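Local coordinates for protein bile salt hydrolase/transferase (Clostridium perfringens, PDB 2BJF) that hydrolyses the amide bond of glycine- and taurine-conjugated bile salts, releasing free bile acids, and also acts as a bile acid amine N-acyltransferase, at residues 126-131 / 154-159; 107-112 / 117-122; 238-241 / 246-249; 4-9 / 145-150. All coordinates share one frame; numbering follows the deposited sequence.

The four contacts trace the layers of an Ntn-hydrolase alpha-beta-beta-alpha sandwich. Contact 4 lies nearest the chain centre and joins strand 3-8 of one antiparallel sheet to strand 142-147 of the other, packing the sheets together near the active site. Contact 1 uses strand 153-158, the neighbour of 142-147, and reaches strand 126-129; contact 2 pairs helices 105-112 and 116-123 on the outer face of that sheet, where Val109 and Val119 touch Ile146. Contact 3 lies across the chain centre from contact 1, about 14 Å from contact 4 between centres. Along the chain contact 2 is nested within the loop that contact 4 closes, contacts 1 and 4 interlock, and contact 3 follows.

Contact 1 (126-131 / 154-159); sequences ANIVDI and IVVEQT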
loop_
_atom_site.group_PDB
_atom_site.type_symbol
_atom_site.label_atom_id
_atom_site.label_comp_id
_atom_site.label_asym_id
_atom_site.label_seq_id
_atom_site.Cartn_x
_atom_site.Cartn_y
_atom_site.Cartn_z
ATOM N N ALA A 126 -25.130 20.513 24.967
ATOM C CA ALA A 126 -23.798 20.844 25.467
ATOM C C ALA A 126 -22.950 21.612 24.454
ATOM O O ALA A 126 -23.181 21.543 23.243
ATOM C CB ALA A 126 -23.072 19.588 25.940
ATOM N N ASN A 127 -21.975 22.352 24.976
ATOM C CA ASN A 127 -21.005 23.086 24.175
ATOM C C ASN A 127 -19.653 23.072 24.875
ATOM O O ASN A 127 -19.570 23.331 26.076
ATOM C CB ASN A 127 -21.461 24.530 23.951
ATOM C CG ASN A 127 -20.414 25.369 23.237
ATOM O OD1 ASN A 127 -20.137 25.167 22.055
ATOM N ND2 ASN A 127 -19.828 26.319 23.957
ATOM N N ILE A 128 -18.598 22.768 24.126
ATOM C CA ILE A 128 -17.253 22.737 24.690
ATOM C C ILE A 128 -16.539 24.062 24.415
ATOM O O ILE A 128 -16.401 24.480 23.265
ATOM C CB ILE A 128 -16.452 21.507 24.198
ATOM C CG1 ILE A 128 -17.208 20.224 24.567
ATOM C CG2 ILE A 128 -15.057 21.492 24.815
ATOM C CD1 ILE A 128 -16.711 18.967 23.886
ATOM N N VAL A 129 -16.101 24.714 25.491
ATOM C CA VAL A 129 -15.548 26.068 25.423
ATOM C C VAL A 129 -14.047 26.100 25.741
ATOM O O VAL A 129 -13.582 25.423 26.659
ATOM C CB VAL A 129 -16.356 27.056 26.330
ATOM C CG1 VAL A 129 -16.424 26.567 27.777
ATOM C CG2 VAL A 129 -15.792 28.465 26.254
ATOM N N ASP A 130 -13.302 26.892 24.971
ATOM C CA ASP A 130 -11.849 26.988 25.111
ATOM C C ASP A 130 -11.440 27.943 26.241
ATOM O O ASP A 130 -10.802 28.974 26.005
ATOM C CB ASP A 130 -11.211 27.406 23.776
ATOM C CG ASP A 130 -9.717 27.103 23.705
ATOM O OD1 ASP A 130 -9.164 26.495 24.648
ATOM O OD2 ASP A 130 -9.093 27.473 22.689
ATOM N N ILE A 131 -11.821 27.588 27.467
ATOM C CA ILE A 131 -11.407 28.320 28.664
ATOM C C ILE A 131 -10.101 27.716 29.180
ATOM O O ILE A 131 -10.031 26.507 29.408
ATOM C CB ILE A 131 -12.495 28.269 29.783
ATOM C CG1 ILE A 131 -13.829 28.866 29.302
ATOM C CG2 ILE A 131 -12.010 28.950 31.072
ATOM C CD1 ILE A 131 -13.777 30.330 28.861
ATOM N N ILE A 154 -19.683 5.689 22.463
ATOM C CA ILE A 154 -19.939 6.893 21.669
ATOM C C ILE A 154 -18.663 7.708 21.456
ATOM O O ILE A 154 -17.689 7.564 22.203
ATOM C CB ILE A 154 -21.060 7.792 22.275
ATOM C CG1 ILE A 154 -20.752 8.158 23.733
ATOM C CG2 ILE A 154 -22.430 7.115 22.138
ATOM C CD1 ILE A 154 -21.596 9.305 24.280
ATOM N N VAL A 155 -18.673 8.543 20.420
ATOM C CA VAL A 155 -17.561 9.437 20.114
ATOM C C VAL A 155 -18.075 10.873 20.108
ATOM O O VAL A 155 -19.093 11.173 19.479
ATOM C CB VAL A 155 -16.900 9.086 18.755
ATOM C CG1 VAL A 155 -15.862 10.135 18.354
ATOM C CG2 VAL A 155 -16.260 7.701 18.817
ATOM N N VAL A 156 -17.370 11.747 20.822
ATOM C CA VAL A 156 -17.765 13.149 20.956
ATOM C C VAL A 156 -16.756 14.052 20.257
ATOM O O VAL A 156 -15.581 14.088 20.627
ATOM C CB VAL A 156 -17.892 13.560 22.444
ATOM C CG1 VAL A 156 -18.356 15.006 22.565
ATOM C CG2 VAL A 156 -18.848 12.629 23.180
ATOM N N GLU A 157 -17.221 14.777 19.242
ATOM C CA GLU A 157 -16.363 15.673 18.468
ATOM C C GLU A 157 -17.063 17.003 18.231
ATOM O O GLU A 157 -18.150 17.039 17.659
ATOM C CB GLU A 157 -15.979 15.034 17.126
ATOM C CG GLU A 157 -15.160 13.755 17.264
ATOM C CD GLU A 157 -14.788 13.105 15.941
ATOM O OE1 GLU A 157 -15.432 13.391 14.907
ATOM O OE2 GLU A 157 -13.845 12.287 15.950
ATOM N N GLN A 158 -16.447 18.093 18.681
ATOM C CA GLN A 158 -16.989 19.415 18.390
ATOM C C GLN A 158 -16.277 20.048 17.206
ATOM O O GLN A 158 -15.059 20.244 17.227
ATOM C CB GLN A 158 -16.948 20.343 19.607
ATOM C CG GLN A 158 -17.717 21.644 19.375
ATOM C CD GLN A 158 -18.060 22.380 20.652
ATOM O OE1 GLN A 158 -18.722 21.840 21.538
ATOM N NE2 GLN A 158 -17.626 23.634 20.743
ATOM N N THR A 159 -17.057 20.356 16.176
ATOM C CA THR A 159 -16.556 21.008 14.972
ATOM C C THR A 159 -17.116 22.430 14.895
ATOM O O THR A 159 -17.829 22.872 15.800
ATOM C CB THR A 159 -16.951 20.220 13.704
ATOM O OG1 THR A 159 -18.379 20.145 13.610
ATOM C CG2 THR A 159 -16.369 18.810 13.739
#
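Gln158 reaches from the end of strand 153-158 to strand 126-129 and sets its amide against the backbone of Ile128, its carbonyl oxygen accepting from the chain while its nitrogen donates to it. Ile128 N gives OE1 of Gln158 a nearly straight bond of 2.8 Å, with an angle of 166° at the hydrogen. On the other half of the amide, Gln158 NE2 makes a weak, bent bond of 2.9 Å to Ile128 O and another weak one of 3.2 Å to Asn127 OD1. The Asn127 and Gln158 amide planes are only 22° apart, although the two side chains run askew. A fully extended chain out to CD carries the Gln158 amide across the gap; a glutamine suits the place because it is long and both accepts and donates. Gln158 NE2 also donates to Ser88 O, while Asn127 ND2 bonds to Ser90 OG and Asn99 OD1. The Ile128 side chain runs antiparallel to that of Gln158, and its CD1 just reaches Val156 CG1 at 4.5 Å; Ile128 also packs on Leu163 and Trp144. The strands cross at 61°, with axes 8.4 Å apart, so side chains join them. Here a buried glutamine amide mimics a peptide group, linking the small parallel pair 98-101/126-129 to the large antiparallel sheet of the Ntn-hydrolase fold.

Contact 2 (107-112 / 117-122); sequences LWVLAN and EEVKEA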
loop_
_atom_site.group_PDB
_atom_site.type_symbol
_atom_site.label_atom_id
_atom_site.label_comp_id
_atom_site.label_asym_id
_atom_site.label_seq_id
_atom_site.Cartn_x
_atom_site.Cartn_y
_atom_site.Cartn_z
ATOM N N LEU A 107 -13.612 14.834 33.225
ATOM C CA LEU A 107 -14.072 14.792 34.612
ATOM C C LEU A 107 -15.573 15.077 34.724
ATOM O O LEU A 107 -16.260 14.458 35.535
ATOM C CB LEU A 107 -13.265 15.763 35.485
ATOM C CG LEU A 107 -13.597 15.850 36.981
ATOM C CD1 LEU A 107 -13.465 14.495 37.675
ATOM C CD2 LEU A 107 -12.721 16.891 37.659
ATOM N N TRP A 108 -16.073 16.002 33.904
ATOM C CA TRP A 108 -17.502 16.335 33.883
ATOM C C TRP A 108 -18.359 15.114 33.538
ATOM O O TRP A 108 -19.416 14.901 34.137
ATOM C CB TRP A 108 -17.774 17.490 32.909
ATOM C CG TRP A 108 -19.232 17.810 32.713
ATOM C CD1 TRP A 108 -20.012 18.606 33.503
ATOM C CD2 TRP A 108 -20.078 17.347 31.652
ATOM N NE1 TRP A 108 -21.290 18.664 33.002
ATOM C CE2 TRP A 108 -21.360 17.899 31.868
ATOM C CE3 TRP A 108 -19.878 16.514 30.542
ATOM C CZ2 TRP A 108 -22.440 17.649 31.012
ATOM C CZ3 TRP A 108 -20.953 16.262 29.690
ATOM C CH2 TRP A 108 -22.217 16.831 29.933
ATOM N N VAL A 109 -17.892 14.312 32.581
ATOM C CA VAL A 109 -18.581 13.082 32.191
ATOM C C VAL A 109 -18.594 12.069 33.339
ATOM O O VAL A 109 -19.652 11.559 33.712
ATOM C CB VAL A 109 -17.947 12.446 30.923
ATOM C CG1 VAL A 109 -18.527 11.058 30.654
ATOM C CG2 VAL A 109 -18.156 13.347 29.714
ATOM N N LEU A 110 -17.418 11.798 33.900
ATOM C CA LEU A 110 -17.262 10.741 34.896
ATOM C C LEU A 110 -17.864 11.084 36.253
ATOM O O LEU A 110 -18.403 10.210 36.930
ATOM C CB LEU A 110 -15.787 10.368 35.063
ATOM C CG LEU A 110 -15.069 9.802 33.835
ATOM C CD1 LEU A 110 -13.649 9.445 34.209
ATOM C CD2 LEU A 110 -15.800 8.589 33.265
ATOM N N ALA A 111 -17.766 12.351 36.645
ATOM C CA ALA A 111 -18.249 12.781 37.955
ATOM C C ALA A 111 -19.771 12.816 38.048
ATOM O O ALA A 111 -20.328 12.669 39.136
ATOM C CB ALA A 111 -17.667 14.139 38.319
ATOM N N ASN A 112 -20.438 13.001 36.911
ATOM C CA ASN A 112 -21.870 13.314 36.906
ATOM C C ASN A 112 -22.823 12.209 36.450
ATOM O O ASN A 112 -23.982 12.179 36.874
ATOM C CB ASN A 112 -22.127 14.581 36.082
ATOM C CG ASN A 112 -21.621 15.837 36.767
ATOM O OD1 ASN A 112 -22.048 16.169 37.875
ATOM N ND2 ASN A 112 -20.717 16.548 36.106
ATOM N N GLU A 117 -26.013 6.263 27.938
ATOM C CA GLU A 117 -27.330 6.839 27.649
ATOM C C GLU A 117 -27.585 8.159 28.382
ATOM O O GLU A 117 -28.151 9.089 27.802
ATOM C CB GLU A 117 -28.455 5.832 27.916
ATOM C CG GLU A 117 -28.533 4.679 26.904
ATOM C CD GLU A 117 -28.699 5.133 25.452
ATOM O OE1 GLU A 117 -28.207 4.418 24.553
ATOM O OE2 GLU A 117 -29.315 6.192 25.201
ATOM N N GLU A 118 -27.168 8.230 29.648
ATOM C CA GLU A 118 -27.278 9.455 30.445
ATOM C C GLU A 118 -26.436 10.585 29.857
ATOM O O GLU A 118 -26.881 11.734 29.798
ATOM C CB GLU A 118 -26.863 9.204 31.899
ATOM C CG GLU A 118 -27.935 8.555 32.765
ATOM C CD GLU A 118 -27.653 8.674 34.258
ATOM O OE1 GLU A 118 -28.466 8.163 35.056
ATOM O OE2 GLU A 118 -26.628 9.281 34.640
ATOM N N VAL A 119 -25.223 10.241 29.424
ATOM C CA VAL A 119 -24.291 11.198 28.815
ATOM C C VAL A 119 -24.840 11.732 27.488
ATOM O O VAL A 119 -24.810 12.940 27.244
ATOM C CB VAL A 119 -22.886 10.566 28.593
ATOM C CG1 VAL A 119 -21.966 11.522 27.847
ATOM C CG2 VAL A 119 -22.259 10.177 29.916
ATOM N N LYS A 120 -25.341 10.825 26.648
ATOM C CA LYS A 120 -25.929 11.186 25.354
ATOM C C LYS A 120 -27.014 12.249 25.496
ATOM O O LYS A 120 -27.056 13.210 24.726
ATOM C CB LYS A 120 -26.501 9.950 24.652
ATOM C CG LYS A 120 -25.458 9.066 23.975
ATOM C CD LYS A 120 -26.102 7.928 23.180
ATOM C CE LYS A 120 -26.611 8.398 21.820
ATOM N NZ LYS A 120 -27.159 7.277 20.997
ATOM N N GLU A 121 -27.879 12.075 26.493
ATOM C CA GLU A 121 -28.957 13.023 26.758
ATOM C C GLU A 121 -28.414 14.388 27.188
ATOM O O GLU A 121 -28.895 15.426 26.729
ATOM C CB GLU A 121 -29.919 12.459 27.810
ATOM C CG GLU A 121 -31.172 13.303 28.059
ATOM C CD GLU A 121 -32.121 13.368 26.866
ATOM O OE1 GLU A 121 -31.933 12.628 25.877
ATOM O OE2 GLU A 121 -33.071 14.173 26.926
ATOM N N ALA A 122 -27.402 14.372 28.052
ATOM C CA ALA A 122 -26.789 15.597 28.567
ATOM C C ALA A 122 -26.002 16.371 27.508
ATOM O O ALA A 122 -25.841 17.587 27.615
ATOM C CB ALA A 122 -25.900 15.278 29.756
HETATM O O HOH W 1 -26.222 10.699 37.409
#
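Val109 and Val119 meet through single methyl groups, CG1 of Val109 lying 3.9 Å from CG2 of Val119, with the two side chains crossing at about a right angle. Next to this pair the six-membered ring of Trp108 reaches across to the second helix, and its CH2 comes within 4.0 Å of Ala122 CB. Trp108 CG stands anti to the backbone N (chi1 174°), which lets the long indole span the gap, while the small methyl of alanine allows the ring to come close to the second helix. Branched valines fit the narrower approach, where the backbones are nearest: the CA atoms of Val109 and Val119 are 6.9 Å apart. These are two short consecutive helices, 105-112 and 116-123, joined by a tight connection in a helix-loop-helix unit that lies against the large antiparallel sheet of the Ntn-hydrolase fold. Both valines also rest on Ile146 of strand 142-147. Phe113, in the connection, meets the Trp108 ring edge-to-face and touches Val119 and Ala122, filling in beside the first shell. Within 107-112, Asn112 ND2 donates to Trp108 O at 2.9 Å, on a lone pair in the carbonyl plane, tying the asparagine side chain back by one turn. A water donates to Asn112 O, at 2.7 Å, and, in one of the two conformers of Glu118, to Glu118 OE2 at 3.1 Å, bridging the two segments.

Contact 3 (238-241 / 246-249); sequences AMIK and SIDL
Ile247 is the apolar hub, pressing its outer branch on two successive residues of helix 225-243. The van der Waals contacts across the pair come first. CG1 of Ile247 is 3.9 Å from both CG and SD of Met239, so the isoleucine branch crosses the thioether at a slant. One carbon further out, CD1 of Ile247 reaches CG1 of Ile240 at 4.0 Å. The extended start of Met239 (chi1 -164°, chi2 -179°) carries its sulfur toward the loop, and the turn at chi3, -72°, folds the terminal methyl to one side. A flexible, polarisable methionine can thus lie against its neighbour, while the stiffer beta-branched isoleucines give the contact a defined shape. No hydrogen bond joins the two segments.

Further packing surrounds it: Met239 also touches Glu251 and Ile255 of helix 249-257, CG2 of Ile247 packs on CD2 of Leu7 on strand 3-8, and Val262 of another subunit of the tetramer lies on Met239.

Hydrogen bonds and charges involve other groups: Lys241 forms a salt bridge with Asp237 and bonds to Lys201 O of a third subunit, and the backbone of Ile247 is hydrogen-bonded to that of Lys10.

With nothing but dispersion and burial between the loop before helix 249-257 and helix 225-243, the contact is apolar and non-directional, its specificity probably resting on fit, while directional bonding is left to the backbone and to the charged groups around it.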
loop_
_atom_site.group_PDB
_atom_site.type_symbol
_atom_site.label_atom_id
_atom_site.label_comp_id
_atom_site.label_asym_id
_atom_site.label_seq_id
_atom_site.Cartn_x
_atom_site.Cartn_y
_atom_site.Cartn_z
ATOM N N ALA A 238 -11.373 -9.388 13.997
ATOM C CA ALA A 238 -10.869 -10.744 13.798
ATOM C C ALA A 238 -10.874 -11.556 15.087
ATOM O O ALA A 238 -11.217 -12.739 15.080
ATOM C CB ALA A 238 -9.474 -10.707 13.210
ATOM N N MET A 239 -10.493 -10.916 16.189
ATOM C CA MET A 239 -10.449 -11.602 17.475
ATOM C C MET A 239 -11.846 -11.968 17.970
ATOM O O MET A 239 -12.048 -13.054 18.507
ATOM C CB MET A 239 -9.709 -10.772 18.522
ATOM C CG MET A 239 -9.308 -11.583 19.748
ATOM S SD MET A 239 -8.474 -10.597 20.994
ATOM C CE MET A 239 -6.893 -10.310 20.207
ATOM N N ILE A 240 -12.805 -11.065 17.778
ATOM C CA ILE A 240 -14.186 -11.315 18.194
ATOM C C ILE A 240 -14.821 -12.416 17.341
ATOM O O ILE A 240 -15.504 -13.297 17.863
ATOM C CB ILE A 240 -15.039 -10.021 18.171
ATOM C CG1 ILE A 240 -14.478 -9.000 19.167
ATOM C CG2 ILE A 240 -16.507 -10.326 18.483
ATOM C CD1 ILE A 240 -14.994 -7.585 18.980
ATOM N N LYS A 241 -14.567 -12.374 16.035
ATOM C CA LYS A 241 -15.088 -13.377 15.107
ATOM C C LYS A 241 -14.559 -14.781 15.380
ATOM O O LYS A 241 -15.332 -15.741 15.435
ATOM C CB LYS A 241 -14.768 -12.987 13.664
ATOM C CG LYS A 241 -15.730 -11.992 13.069
ATOM C CD LYS A 241 -15.266 -11.574 11.695
ATOM C CE LYS A 241 -16.321 -10.750 10.999
ATOM N NZ LYS A 241 -15.753 -10.054 9.824
ATOM N N SER A 246 -11.844 -16.577 23.954
ATOM C CA SER A 246 -10.459 -16.493 24.421
ATOM C C SER A 246 -10.072 -15.089 24.896
ATOM O O SER A 246 -8.987 -14.892 25.452
ATOM C CB SER A 246 -9.495 -16.957 23.323
ATOM O OG SER A 246 -9.692 -18.324 23.012
ATOM N N ILE A 247 -10.957 -14.118 24.681
ATOM C CA ILE A 247 -10.648 -12.724 24.999
ATOM C C ILE A 247 -10.515 -12.496 26.505
ATOM O O ILE A 247 -11.455 -12.722 27.270
ATOM C CB ILE A 247 -11.667 -11.733 24.377
ATOM C CG1 ILE A 247 -11.651 -11.847 22.846
ATOM C CG2 ILE A 247 -11.352 -10.299 24.815
ATOM C CD1 ILE A 247 -12.735 -11.051 22.130
ATOM N N ASP A 248 -9.321 -12.067 26.908
ATOM C CA ASP A 248 -9.040 -11.674 28.287
ATOM C C ASP A 248 -8.142 -10.434 28.307
ATOM O O ASP A 248 -7.857 -9.851 27.256
ATOM C CB ASP A 248 -8.422 -12.836 29.083
ATOM C CG ASP A 248 -7.215 -13.464 28.390
ATOM O OD1 ASP A 248 -6.622 -12.836 27.488
ATOM O OD2 ASP A 248 -6.852 -14.600 28.759
ATOM N N LEU A 249 -7.690 -10.049 29.500
ATOM C CA LEU A 249 -6.926 -8.815 29.698
ATOM C C LEU A 249 -5.752 -8.629 28.732
ATOM O O LEU A 249 -5.606 -7.564 28.127
ATOM C CB LEU A 249 -6.434 -8.716 31.149
ATOM C CG LEU A 249 -5.668 -7.457 31.571
ATOM C CD1 LEU A 249 -6.513 -6.201 31.396
ATOM C CD2 LEU A 249 -5.196 -7.585 33.011
#

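Contact 4 (4-9 / 145-150); sequences GLALET and MISDIT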
loop_
_atom_site.group_PDB
_atom_site.type_symbol
_atom_site.label_atom_id
_atom_site.label_comp_id
_atom_site.label_asym_id
_atom_site.label_seq_id
_atom_site.Cartn_x
_atom_site.Cartn_y
_atom_site.Cartn_z
ATOM N N GLY A 4 -7.938 4.447 21.012
ATOM C CA GLY A 4 -8.908 3.980 21.998
ATOM C C GLY A 4 -9.497 2.647 21.579
ATOM O O GLY A 4 -9.664 2.382 20.386
ATOM N N LEU A 5 -9.813 1.810 22.565
ATOM C CA LEU A 5 -10.315 0.460 22.310
ATOM C C LEU A 5 -11.325 0.021 23.365
ATOM O O LEU A 5 -11.102 0.204 24.564
ATOM C CB LEU A 5 -9.152 -0.543 22.249
ATOM C CG LEU A 5 -9.450 -2.041 22.088
ATOM C CD1 LEU A 5 -10.143 -2.346 20.762
ATOM C CD2 LEU A 5 -8.176 -2.865 22.227
ATOM N N ALA A 6 -12.432 -0.554 22.902
ATOM C CA ALA A 6 -13.403 -1.209 23.775
ATOM C C ALA A 6 -13.520 -2.676 23.378
ATOM O O ALA A 6 -13.655 -2.997 22.197
ATOM C CB ALA A 6 -14.757 -0.518 23.692
ATOM N N LEU A 7 -13.465 -3.563 24.369
ATOM C CA LEU A 7 -13.421 -5.001 24.114
ATOM C C LEU A 7 -14.118 -5.778 25.228
ATOM O O LEU A 7 -13.850 -5.550 26.409
ATOM C CB LEU A 7 -11.959 -5.449 23.982
ATOM C CG LEU A 7 -11.578 -6.765 23.302
ATOM C CD1 LEU A 7 -11.913 -6.751 21.813
ATOM C CD2 LEU A 7 -10.094 -7.022 23.510
ATOM N N GLU A 8 -15.018 -6.684 24.846
ATOM C CA GLU A 8 -15.707 -7.546 25.810
ATOM C C GLU A 8 -14.964 -8.867 25.986
ATOM O O GLU A 8 -14.591 -9.517 25.006
ATOM C CB GLU A 8 -17.159 -7.805 25.386
ATOM C CG GLU A 8 -17.978 -8.570 26.430
ATOM C CD GLU A 8 -19.373 -8.952 25.958
ATOM O OE1 GLU A 8 -19.738 -8.642 24.804
ATOM O OE2 GLU A 8 -20.112 -9.567 26.757
ATOM N N THR A 9 -14.760 -9.260 27.242
ATOM C CA THR A 9 -14.040 -10.491 27.564
ATOM C C THR A 9 -14.926 -11.725 27.433
ATOM O O THR A 9 -16.150 -11.617 27.299
ATOM C CB THR A 9 -13.445 -10.463 28.993
ATOM O OG1 THR A 9 -14.504 -10.499 29.960
ATOM C CG2 THR A 9 -12.592 -9.221 29.209
ATOM N N MET A 145 -13.822 9.435 23.537
ATOM C CA MET A 145 -14.572 8.188 23.444
ATOM C C MET A 145 -15.140 7.855 24.821
ATOM O O MET A 145 -14.436 7.946 25.830
ATOM C CB MET A 145 -13.688 7.050 22.933
ATOM C CG MET A 145 -14.437 5.747 22.688
ATOM S SD MET A 145 -13.428 4.522 21.836
ATOM C CE MET A 145 -14.468 3.071 21.974
ATOM N N ILE A 146 -16.418 7.487 24.849
ATOM C CA ILE A 146 -17.123 7.165 26.087
ATOM C C ILE A 146 -17.749 5.780 25.940
ATOM O O ILE A 146 -18.362 5.478 24.916
ATOM C CB ILE A 146 -18.206 8.229 26.422
ATOM C CG1 ILE A 146 -17.578 9.623 26.535
ATOM C CG2 ILE A 146 -18.938 7.876 27.716
ATOM C CD1 ILE A 146 -18.577 10.771 26.517
ATOM N N SER A 147 -17.571 4.940 26.957
ATOM C CA SER A 147 -18.025 3.553 26.909
ATOM C C SER A 147 -18.450 3.091 28.298
ATOM O O SER A 147 -17.932 3.586 29.299
ATOM C CB SER A 147 -16.904 2.657 26.370
ATOM O OG SER A 147 -17.408 1.412 25.913
ATOM N N ASP A 148 -19.390 2.150 28.364
ATOM C CA ASP A 148 -19.850 1.638 29.658
ATOM C C ASP A 148 -20.052 0.116 29.693
ATOM O O ASP A 148 -19.699 -0.591 28.747
ATOM C CB ASP A 148 -21.094 2.400 30.155
ATOM C CG ASP A 148 -22.346 2.104 29.340
ATOM O OD1 ASP A 148 -22.339 1.172 28.509
ATOM O OD2 ASP A 148 -23.354 2.812 29.546
ATOM N N ILE A 149 -20.632 -0.365 30.792
ATOM C CA ILE A 149 -20.804 -1.800 31.036
ATOM C C ILE A 149 -21.897 -2.466 30.187
ATOM O O ILE A 149 -22.091 -3.681 30.267
ATOM C CB ILE A 149 -21.030 -2.101 32.546
ATOM C CG1 ILE A 149 -22.279 -1.379 33.069
ATOM C CG2 ILE A 149 -19.792 -1.718 33.352
ATOM C CD1 ILE A 149 -22.738 -1.847 34.444
ATOM N N THR A 150 -22.601 -1.673 29.380
ATOM C CA THR A 150 -23.592 -2.205 28.439
ATOM C C THR A 150 -22.920 -2.623 27.130
ATOM O O THR A 150 -23.528 -3.300 26.295
ATOM C CB THR A 150 -24.713 -1.183 28.118
ATOM O OG1 THR A 150 -24.184 -0.119 27.316
ATOM C CG2 THR A 150 -25.326 -0.611 29.392
#
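Met145 swings CG away from its backbone N (chi1 -175°), and with the rest of its chain also extended it runs out from its strand and delivers its methyl CE to the methyl of Ala6, 4.0 Å from CB. Two residues on, Ser147 holds OG opposite its own N at chi1 -162°, and that oxygen also comes 4.0 Å from Ala6 CB. Its hydrogen bonds go elsewhere, to Ser153 OG and Lys152 O. Gly4, without a side chain, lets the Met145 sulfur lie close to the strand, its carbonyl carbon 4.4 Å from Met145 SD. Gly4 and Ala6, on the face of strand 3-8 turned to 142-147, are small, and a long flexible methionine fits against them. The strands run almost parallel, at 16°, with axes 8.7 Å apart, and no hydrogen bond links them, for they belong to different sheets. Phe16 of strand 14-22 packs on both Met145 and Ser147. Beyond the strand, Asp148 OD1 accepts Thr150 N at 3.0 Å, closing an Asx turn. Gly4 follows the nucleophile Cys2 by two residues and lies near Arg18, which binds deoxycholate; this buried packing belongs to the core between the two sheets of the Ntn-hydrolase sandwich, close to the active site.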